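Beta-1,4-galactanase (Thielavia heterothallica, PDB 1HJS) hydrolyses beta-1,4-galactosidic linkages in type I arabinogalactans, as a family 53 glycoside hydrolase built on a TIM barrel. Local coordinates at residues A[199-202]-A[203-207]; A[189-192]-A[193-197]; A[10-13]-A[14-18]; A[298-301]-A[302-305]. All coordinates share one frame; numbering follows the deposited sequence.

Interaction 1: residues A[199-202]-A[203-207]; sequences GTLE and LSDFD
Two hydrogen bonds tie Glu202 to Asp205, one through a side chain and one through the backbone. The backbone N of Glu202 gives a nearly straight bond (175°) to Asp205 OD2 at 2.7 Å, meeting the oxygen from above the carboxylate plane. In return Asp205 N donates to Glu202 O at 2.8 Å, from above the carbonyl plane. With its CG beside the backbone N (chi1 -72°), Asp205 folds its carboxylate back over the start of the turn; aspartate suits the place, its short chain reaching an N-H three residues earlier. OD2 also accepts from His158 and OD1 from Trp162, so both oxygens are engaged.

The apolar contact is Leu201 CD1 at 3.6 Å from Asp205 CB, the side chains running in opposite directions. Separately, Glu202 O lies at the edge of the Phe206 ring, near its plane, 3.9 Å from CD1.

If both are ionised, Glu202 OE2 and Asp205 OD2, 4.9 Å apart, would repel weakly, probably offset by the bonds from His158 and Trp162. The two bonds brace the start of the 3-10 segment 203-205, OD2 with Glu202 N resembling one half of a capping box, in the loop from helix 185-196 to strand 208-212 of the TIM barrel.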
loop_
_atom_site.group_PDB
_atom_site.type_symbol
_atom_site.label_atom_id
_atom_site.label_comp_id
_atom_site.label_asym_id
_atom_site.label_seq_id
_atom_site.Cartn_x
_atom_site.Cartn_y
_atom_site.Cartn_z
ATOM N N GLY A 199 20.600 2.879 15.267
ATOM C CA GLY A 199 21.094 1.630 15.815
ATOM C C GLY A 199 20.047 0.656 16.329
ATOM O O GLY A 199 20.278 -0.554 16.320
ATOM N N THR A 200 18.905 1.161 16.787
ATOM C CA THR A 200 17.848 0.291 17.299
ATOM C C THR A 200 17.222 -0.520 16.169
ATOM O O THR A 200 17.201 -1.751 16.223
ATOM C CB THR A 200 16.759 1.101 18.020
ATOM O OG1 THR A 200 16.300 2.154 17.166
ATOM C CG2 THR A 200 17.312 1.700 19.305
ATOM N N LEU A 201 16.708 0.159 15.148
ATOM C CA LEU A 201 16.137 -0.547 14.007
ATOM C C LEU A 201 17.314 -0.931 13.122
ATOM O O LEU A 201 18.065 -0.066 12.672
ATOM C CB LEU A 201 15.184 0.351 13.214
ATOM C CG LEU A 201 14.575 -0.321 11.975
ATOM C CD1 LEU A 201 13.582 -1.391 12.409
ATOM C CD2 LEU A 201 13.881 0.712 11.105
ATOM N N GLU A 202 17.490 -2.225 12.889
ATOM C CA GLU A 202 18.585 -2.699 12.051
ATOM C C GLU A 202 18.073 -3.036 10.660
ATOM O O GLU A 202 16.888 -3.302 10.483
ATOM C CB GLU A 202 19.220 -3.950 12.657
ATOM C CG GLU A 202 19.780 -3.764 14.050
ATOM C CD GLU A 202 20.552 -4.978 14.510
ATOM O OE1 GLU A 202 21.590 -5.289 13.889
ATOM O OE2 GLU A 202 20.120 -5.628 15.484
ATOM N N LEU A 203 18.971 -3.031 9.679
ATOM C CA LEU A 203 18.587 -3.360 8.314
ATOM C C LEU A 203 17.958 -4.744 8.269
ATOM O O LEU A 203 17.057 -4.999 7.472
ATOM C CB LEU A 203 19.801 -3.333 7.381
ATOM C CG LEU A 203 19.986 -2.088 6.510
ATOM C CD1 LEU A 203 21.136 -2.322 5.550
ATOM C CD2 LEU A 203 18.708 -1.790 5.736
ATOM N N SER A 204 18.438 -5.634 9.133
ATOM C CA SER A 204 17.927 -6.997 9.189
ATOM C C SER A 204 16.525 -7.090 9.787
ATOM O O SER A 204 15.895 -8.146 9.719
ATOM C CB SER A 204 18.878 -7.885 9.995
ATOM O OG SER A 204 18.940 -7.475 11.350
ATOM N N ASP A 205 16.032 -5.997 10.368
ATOM C CA ASP A 205 14.704 -6.011 10.974
ATOM C C ASP A 205 13.562 -5.956 9.962
ATOM O O ASP A 205 12.432 -6.297 10.290
ATOM C CB ASP A 205 14.541 -4.869 11.985
ATOM C CG ASP A 205 15.339 -5.092 13.266
ATOM O OD1 ASP A 205 15.477 -6.257 13.699
ATOM O OD2 ASP A 205 15.812 -4.096 13.855
ATOM N N PHE A 206 13.840 -5.506 8.743
ATOM C CA PHE A 206 12.793 -5.468 7.726
ATOM C C PHE A 206 13.308 -6.008 6.400
ATOM O O PHE A 206 14.518 -6.139 6.200
ATOM C CB PHE A 206 12.191 -4.058 7.574
ATOM C CG PHE A 206 13.138 -3.028 7.036
ATOM C CD1 PHE A 206 14.184 -2.547 7.814
ATOM C CD2 PHE A 206 12.961 -2.512 5.755
ATOM C CE1 PHE A 206 15.040 -1.564 7.326
ATOM C CE2 PHE A 206 13.811 -1.529 5.254
ATOM C CZ PHE A 206 14.854 -1.051 6.042
ATOM N N ASP A 207 12.387 -6.318 5.493
ATOM C CA ASP A 207 12.756 -6.929 4.223
ATOM C C ASP A 207 12.451 -6.146 2.956
ATOM O O ASP A 207 13.081 -6.368 1.919
ATOM C CB ASP A 207 12.059 -8.287 4.131
ATOM C CG ASP A 207 12.173 -9.079 5.417
ATOM O OD1 ASP A 207 13.305 -9.457 5.768
ATOM O OD2 ASP A 207 11.138 -9.316 6.081
#

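Interaction 2: residues A[189-192]-A[193-197]; sequences NWWY and TNVLK
Helix 185-196, the helix of the beta-alpha-beta unit between strands 174-179 and 208-212, sets Trp191 and Val195 one turn apart on its buried side. There CG2 of Val195 stands over the six-membered ring of Trp191, 3.5 Å from its centroid and 1° off the normal, a CH-pi contact centred almost exactly on that ring. CG of Trp191 lies anti to the backbone N (chi1 -162°), which carries the indole along the helix until its benzene half lies beneath the methyl. A branched valine presents that methyl with little freedom, and a broad indole offers it a flat seat.

On other faces of the helix, polar side chains return to the backbone. Thr193 OG1 donates to Asn189 O at 2.7 Å, while Thr193 N reaches the same oxygen at 3.0 Å from the opposite face of its plane. Asn194 does likewise one residue on: ND2 binds Trp190 O at 2.8 Å and its backbone N binds it from the other face. The same ND2 passes 3.3 Å from Trp190 CD1, the amide and ring planes being 76° apart.

Trp150 meets Trp190 and Trp191 edge-to-face from helix 150-165, and Trp237 of helix 223-237 touches Asn189, Thr193 and Leu196. Chemically, the work is divided: Trp191 and Tyr192 pack on Ile177 and Leu179 of strand 174-179, with Val195 against Trp150 and Leu201, whereas the threonine and asparagine side chains double the donors at two helix carbonyls, so the hydroxyl of Thr193 and one N-H of Asn194 are satisfied within the helix.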
loop_
_atom_site.group_PDB
_atom_site.type_symbol
_atom_site.label_atom_id
_atom_site.label_comp_id
_atom_site.label_asym_id
_atom_site.label_seq_id
_atom_site.Cartn_x
_atom_site.Cartn_y
_atom_site.Cartn_z
ATOM N N ASN A 189 16.253 8.922 0.892
ATOM C CA ASN A 189 17.588 8.832 1.464
ATOM C C ASN A 189 17.669 9.499 2.831
ATOM O O ASN A 189 18.239 8.944 3.771
ATOM C CB ASN A 189 18.604 9.462 0.510
ATOM C CG ASN A 189 20.032 9.269 0.976
ATOM O OD1 ASN A 189 20.421 8.173 1.385
ATOM N ND2 ASN A 189 20.824 10.330 0.908
ATOM N N TRP A 190 17.092 10.689 2.935
ATOM C CA TRP A 190 17.079 11.433 4.189
ATOM C C TRP A 190 16.422 10.610 5.304
ATOM O O TRP A 190 16.946 10.510 6.417
ATOM C CB TRP A 190 16.313 12.742 3.976
ATOM C CG TRP A 190 15.936 13.491 5.220
ATOM C CD1 TRP A 190 16.754 14.250 6.011
ATOM C CD2 TRP A 190 14.624 13.584 5.792
ATOM N NE1 TRP A 190 16.028 14.813 7.038
ATOM C CE2 TRP A 190 14.720 14.420 6.927
ATOM C CE3 TRP A 190 13.377 13.038 5.454
ATOM C CZ2 TRP A 190 13.614 14.727 7.727
ATOM C CZ3 TRP A 190 12.274 13.343 6.251
ATOM C CH2 TRP A 190 12.405 14.182 7.378
ATOM N N TRP A 191 15.279 10.009 4.991
ATOM C CA TRP A 191 14.535 9.226 5.968
ATOM C C TRP A 191 15.269 7.967 6.433
ATOM O O TRP A 191 15.533 7.803 7.626
ATOM C CB TRP A 191 13.169 8.832 5.393
ATOM C CG TRP A 191 12.179 8.404 6.442
ATOM C CD1 TRP A 191 11.274 9.199 7.089
ATOM C CD2 TRP A 191 11.997 7.083 6.962
ATOM N NE1 TRP A 191 10.537 8.454 7.975
ATOM C CE2 TRP A 191 10.960 7.150 7.919
ATOM C CE3 TRP A 191 12.610 5.845 6.714
ATOM C CZ2 TRP A 191 10.516 6.027 8.629
ATOM C CZ3 TRP A 191 12.169 4.725 7.421
ATOM C CH2 TRP A 191 11.132 4.827 8.368
ATOM N N TYR A 192 15.591 7.079 5.497
ATOM C CA TYR A 192 16.276 5.836 5.851
ATOM C C TYR A 192 17.628 6.061 6.524
ATOM O O TYR A 192 17.972 5.364 7.478
ATOM C CB TYR A 192 16.446 4.950 4.613
ATOM C CG TYR A 192 15.164 4.248 4.205
ATOM C CD1 TYR A 192 14.587 3.275 5.027
ATOM C CD2 TYR A 192 14.512 4.576 3.016
ATOM C CE1 TYR A 192 13.389 2.647 4.674
ATOM C CE2 TYR A 192 13.313 3.957 2.654
ATOM C CZ TYR A 192 12.758 2.998 3.486
ATOM O OH TYR A 192 11.568 2.394 3.131
ATOM N N THR A 193 18.387 7.037 6.043
ATOM C CA THR A 193 19.693 7.315 6.633
ATOM C C THR A 193 19.567 7.697 8.109
ATOM O O THR A 193 20.269 7.153 8.966
ATOM C CB THR A 193 20.417 8.446 5.882
ATOM O OG1 THR A 193 20.677 8.033 4.533
ATOM C CG2 THR A 193 21.741 8.781 6.568
ATOM N N ASN A 194 18.661 8.620 8.410
ATOM C CA ASN A 194 18.475 9.069 9.785
ATOM C C ASN A 194 17.843 8.032 10.704
ATOM O O ASN A 194 18.146 7.979 11.893
ATOM C CB ASN A 194 17.664 10.361 9.801
ATOM C CG ASN A 194 18.493 11.562 9.400
ATOM O OD1 ASN A 194 19.483 11.883 10.054
ATOM N ND2 ASN A 194 18.098 12.230 8.320
ATOM N N VAL A 195 16.960 7.208 10.159
ATOM C CA VAL A 195 16.327 6.176 10.961
ATOM C C VAL A 195 17.318 5.053 11.280
ATOM O O VAL A 195 17.422 4.619 12.428
ATOM C CB VAL A 195 15.104 5.582 10.231
ATOM C CG1 VAL A 195 14.612 4.334 10.951
ATOM C CG2 VAL A 195 13.988 6.619 10.178
ATOM N N LEU A 196 18.055 4.606 10.270
ATOM C CA LEU A 196 19.005 3.510 10.444
ATOM C C LEU A 196 20.250 3.852 11.255
ATOM O O LEU A 196 20.865 2.967 11.847
ATOM C CB LEU A 196 19.415 2.957 9.075
ATOM C CG LEU A 196 18.279 2.277 8.301
ATOM C CD1 LEU A 196 18.743 1.909 6.899
ATOM C CD2 LEU A 196 17.826 1.036 9.058
ATOM N N LYS A 197 20.624 5.127 11.288
ATOM C CA LYS A 197 21.811 5.531 12.037
ATOM C C LYS A 197 21.581 5.479 13.547
ATOM O O LYS A 197 22.523 5.590 14.326
ATOM C CB LYS A 197 22.246 6.942 11.624
ATOM C CG LYS A 197 21.251 8.027 11.986
ATOM C CD LYS A 197 21.618 9.375 11.371
ATOM C CE LYS A 197 22.889 9.950 11.964
ATOM N NZ LYS A 197 23.172 11.316 11.416
#

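Interaction 3: residues A[10-13]-A[14-18]; sequences SSVV and VEERA
Backbone hydrogen bonds first join Ser11 to Glu15, Val12 to Glu16 and Val13 to Arg17. Each runs from an N to the O four residues earlier at 2.9 Å, and Glu15 N meets Ser11 O almost in line with its C=O. They form the short helix 12-17.

Methyl groups against charged side chains follow the same spacing. CG1 of Val13 rests over one face of the Arg17 guanidinium, 3.2 Å above its plane and toward the rim, with NE at 3.3 Å. The arginine chain is extended from CG to NE (chi2 176°, chi3 180°), which lets its aliphatic part pass beside the valine before the flat head lies across the methyl. Glu16 runs alongside Val12 in the same direction, bringing OE2 to 3.5 Å from Val12 CG2.

The polar ends look beyond the helix. Glu16 OE2 forms a salt bridge with Arg68 of helix 59-71, a helix whose Ile65 and Arg68 also touch Val12 and Val13. Glu15, bent at chi2 (-70°), turns its carboxylate away from the rest of the segment to His302, which bonds to OE1, and Ser11 OG bonds to Glu297.

The chemistry thus divides the work: beta-branched Val12 and Val13 fill the side against helix 59-71, and Glu16 passes Val12 to its salt bridge with Arg68, which probably offsets the cost of a carboxylate beside a methyl, while Glu15 is fixed separately by His302.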
loop_
_atom_site.group_PDB
_atom_site.type_symbol
_atom_site.label_atom_id
_atom_site.label_comp_id
_atom_site.label_asym_id
_atom_site.label_seq_id
_atom_site.Cartn_x
_atom_site.Cartn_y
_atom_site.Cartn_z
ATOM N N SER A 10 -9.255 -2.800 -0.244
ATOM C CA SER A 10 -9.826 -2.557 1.082
ATOM C C SER A 10 -11.308 -2.205 1.150
ATOM O O SER A 10 -12.031 -2.725 1.998
ATOM C CB SER A 10 -9.028 -1.464 1.801
ATOM O OG SER A 10 -7.646 -1.782 1.848
ATOM N N SER A 11 -11.758 -1.327 0.261
ATOM C CA SER A 11 -13.152 -0.882 0.247
ATOM C C SER A 11 -14.176 -1.903 -0.247
ATOM O O SER A 11 -15.371 -1.604 -0.267
ATOM C CB SER A 11 -13.280 0.354 -0.633
ATOM O OG SER A 11 -13.084 -0.008 -1.990
ATOM N N VAL A 12 -13.727 -3.088 -0.650
ATOM C CA VAL A 12 -14.649 -4.092 -1.182
ATOM C C VAL A 12 -15.957 -4.292 -0.405
ATOM O O VAL A 12 -17.036 -4.163 -0.983
ATOM C CB VAL A 12 -13.948 -5.464 -1.374
ATOM C CG1 VAL A 12 -13.409 -5.987 -0.051
ATOM C CG2 VAL A 12 -14.935 -6.464 -2.000
ATOM N N VAL A 13 -15.878 -4.598 0.886
ATOM C CA VAL A 13 -17.090 -4.812 1.674
ATOM C C VAL A 13 -17.889 -3.522 1.858
ATOM O O VAL A 13 -19.118 -3.539 1.891
ATOM C CB VAL A 13 -16.760 -5.439 3.055
ATOM C CG1 VAL A 13 -17.956 -5.321 3.997
ATOM C CG2 VAL A 13 -16.403 -6.910 2.866
ATOM N N VAL A 14 -17.191 -2.397 1.977
ATOM C CA VAL A 14 -17.878 -1.121 2.128
ATOM C C VAL A 14 -18.749 -0.896 0.893
ATOM O O VAL A 14 -19.903 -0.478 0.998
ATOM C CB VAL A 14 -16.870 0.049 2.269
ATOM C CG1 VAL A 14 -17.600 1.387 2.175
ATOM C CG2 VAL A 14 -16.151 -0.046 3.608
ATOM N N GLU A 15 -18.192 -1.189 -0.280
ATOM C CA GLU A 15 -18.919 -1.017 -1.534
ATOM C C GLU A 15 -20.037 -2.037 -1.727
ATOM O O GLU A 15 -21.116 -1.690 -2.200
ATOM C CB GLU A 15 -17.951 -1.077 -2.716
ATOM C CG GLU A 15 -17.101 0.175 -2.870
ATOM C CD GLU A 15 -17.908 1.385 -3.324
ATOM O OE1 GLU A 15 -18.932 1.705 -2.686
ATOM O OE2 GLU A 15 -17.510 2.021 -4.325
ATOM N N GLU A 16 -19.786 -3.290 -1.367
ATOM C CA GLU A 16 -20.815 -4.311 -1.507
ATOM C C GLU A 16 -21.997 -3.942 -0.616
ATOM O O GLU A 16 -23.153 -4.099 -1.008
ATOM C CB GLU A 16 -20.259 -5.687 -1.122
ATOM C CG GLU A 16 -19.109 -6.130 -2.016
ATOM C CD GLU A 16 -18.498 -7.451 -1.593
ATOM O OE1 GLU A 16 -18.568 -7.792 -0.394
ATOM O OE2 GLU A 16 -17.923 -8.138 -2.462
ATOM N N ARG A 17 -21.707 -3.432 0.578
ATOM C CA ARG A 17 -22.766 -3.036 1.505
ATOM C C ARG A 17 -23.505 -1.811 0.985
ATOM O O ARG A 17 -24.634 -1.540 1.387
ATOM C CB ARG A 17 -22.189 -2.727 2.885
ATOM C CG ARG A 17 -21.738 -3.952 3.655
ATOM C CD ARG A 17 -21.083 -3.551 4.958
ATOM N NE ARG A 17 -20.646 -4.713 5.719
ATOM C CZ ARG A 17 -19.825 -4.655 6.763
ATOM N NH1 ARG A 17 -19.345 -3.488 7.172
ATOM N NH2 ARG A 17 -19.484 -5.770 7.394
ATOM N N ALA A 18 -22.857 -1.065 0.098
ATOM C CA ALA A 18 -23.470 0.126 -0.479
ATOM C C ALA A 18 -24.280 -0.244 -1.718
ATOM O O ALA A 18 -24.803 0.630 -2.411
ATOM C CB ALA A 18 -22.407 1.152 -0.839
#

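Interaction 4: residues A[298-301]-A[302-305]; sequences PAWI and HNAN
An asparagine side chain standing over an indole, its amide steeply turned, is the striking feature here: Asn303 spans both rings of Trp300. Its CB stands 3.4 Å from the centroid of the five-membered ring, 6° off the normal, as a CH-pi contact. Farther out ND2 lies over the benzene half, 3.4 Å from CE3, with the amide plane turned 68° from the indole. Asn303 holds CG opposite its own backbone N (chi1 179°), which swings the amide out along the ring. Tryptophan suits the place because its two fused rings are broad enough to lie under both the methylene and ND2.

The backbone folds to permit this. Asn303 N donates to Trp300 O at 3.0 Å, closing a type I beta turn with Ile301 and His302 at its corners. Just before it, Trp300 is the centre of an inverse gamma turn, with a weak bond from Ile301 N to Ala299 O. A water accepts from Ala304 N at 3.0 Å and donates to Ile301 O at 3.3 Å, so it links two atoms that do not bond directly.

The segment belongs to the loop after strand 290-296. The Trp300 side chain is about 10 Å from that of Glu245, the probable nucleophile. Trp300 touches Ser11 and Trp86 on loops, and with Ile301 it meets Glu15 of helix 12-17. Backbone hydrogen bonds between Pro298 and Met315 and between Ala304 and Asn313 fasten the loop to the chain that follows.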
loop_
_atom_site.group_PDB
_atom_site.type_symbol
_atom_site.label_atom_id
_atom_site.label_comp_id
_atom_site.label_asym_id
_atom_site.label_seq_id
_atom_site.Cartn_x
_atom_site.Cartn_y
_atom_site.Cartn_z
ATOM N N PRO A 298 -8.857 0.112 -7.236
ATOM C CA PRO A 298 -9.424 0.144 -8.587
ATOM C C PRO A 298 -10.947 0.002 -8.657
ATOM O O PRO A 298 -11.566 0.438 -9.632
ATOM C CB PRO A 298 -8.717 -1.015 -9.278
ATOM C CG PRO A 298 -8.578 -2.010 -8.166
ATOM C CD PRO A 298 -8.113 -1.141 -7.008
ATOM N N ALA A 299 -11.547 -0.583 -7.624
ATOM C CA ALA A 299 -12.990 -0.818 -7.616
ATOM C C ALA A 299 -13.827 0.078 -6.707
ATOM O O ALA A 299 -15.011 -0.196 -6.496
ATOM C CB ALA A 299 -13.261 -2.290 -7.277
ATOM N N TRP A 300 -13.234 1.145 -6.182
ATOM C CA TRP A 300 -13.956 2.050 -5.288
ATOM C C TRP A 300 -14.720 3.083 -6.118
ATOM O O TRP A 300 -14.401 4.281 -6.104
ATOM C CB TRP A 300 -12.964 2.750 -4.355
ATOM C CG TRP A 300 -13.577 3.298 -3.108
ATOM C CD1 TRP A 300 -14.912 3.402 -2.817
ATOM C CD2 TRP A 300 -12.879 3.845 -1.984
ATOM N NE1 TRP A 300 -15.082 3.981 -1.585
ATOM C CE2 TRP A 300 -13.851 4.262 -1.052
ATOM C CE3 TRP A 300 -11.522 4.025 -1.676
ATOM C CZ2 TRP A 300 -13.511 4.849 0.174
ATOM C CZ3 TRP A 300 -11.183 4.613 -0.458
ATOM C CH2 TRP A 300 -12.178 5.017 0.451
ATOM N N ILE A 301 -15.740 2.614 -6.828
ATOM C CA ILE A 301 -16.520 3.477 -7.702
ATOM C C ILE A 301 -17.294 4.622 -7.046
ATOM O O ILE A 301 -17.637 5.590 -7.723
ATOM C CB ILE A 301 -17.473 2.636 -8.582
ATOM C CG1 ILE A 301 -18.492 1.894 -7.717
ATOM C CG2 ILE A 301 -16.656 1.645 -9.410
ATOM C CD1 ILE A 301 -19.475 1.064 -8.526
ATOM N N HIS A 302 -17.568 4.531 -5.746
ATOM C CA HIS A 302 -18.277 5.611 -5.067
ATOM C C HIS A 302 -17.308 6.681 -4.559
ATOM O O HIS A 302 -17.705 7.638 -3.895
ATOM C CB HIS A 302 -19.131 5.069 -3.916
ATOM C CG HIS A 302 -20.390 4.399 -4.372
ATOM N ND1 HIS A 302 -20.630 3.053 -4.190
ATOM C CD2 HIS A 302 -21.471 4.887 -5.028
ATOM C CE1 HIS A 302 -21.802 2.740 -4.715
ATOM N NE2 HIS A 302 -22.333 3.836 -5.230
ATOM N N ASN A 303 -16.033 6.501 -4.881
ATOM C CA ASN A 303 -14.979 7.447 -4.515
ATOM C C ASN A 303 -14.047 7.426 -5.723
ATOM O O ASN A 303 -12.837 7.257 -5.599
ATOM C CB ASN A 303 -14.246 6.973 -3.255
ATOM C CG ASN A 303 -13.120 7.913 -2.837
ATOM O OD1 ASN A 303 -13.257 9.135 -2.907
ATOM N ND2 ASN A 303 -12.004 7.340 -2.388
ATOM N N ALA A 304 -14.651 7.599 -6.896
ATOM C CA ALA A 304 -13.952 7.542 -8.176
ATOM C C ALA A 304 -12.653 8.318 -8.303
ATOM O O ALA A 304 -11.705 7.833 -8.922
ATOM C CB ALA A 304 -14.905 7.950 -9.297
ATOM N N ASN A 305 -12.603 9.524 -7.749
ATOM C CA ASN A 305 -11.389 10.329 -7.846
ATOM C C ASN A 305 -10.299 9.806 -6.911
ATOM O O ASN A 305 -9.137 10.209 -7.000
ATOM C CB ASN A 305 -11.696 11.796 -7.530
ATOM C CG ASN A 305 -12.212 11.995 -6.118
ATOM O OD1 ASN A 305 -13.237 11.430 -5.733
ATOM N ND2 ASN A 305 -11.503 12.805 -5.338
HETATM O O HOH W 1 -17.404 8.799 -7.158
#

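In the fold
From the N terminus the order is interaction 3, 2, 1, 4. Each closes only a turn of chain, so none nests within or crosses another. Interaction 3, on helix 12-17 after strand 4-8, meets interaction 4, in the loop after strand 290-296, as the first and last barrel strands are neighbours; Glu15 OE1 and His302 ND1, 2.6 Å apart, form a probable hydrogen bond tying helix 12-17 to that loop. Interaction 2, on helix 185-196, hands over to interaction 1 in the loop leading to strand 208-212, and they share an apolar patch, with Leu201 CD2 3.7 Å from Val195 CG1. The two pairs sit on opposite sides of the chain's centre.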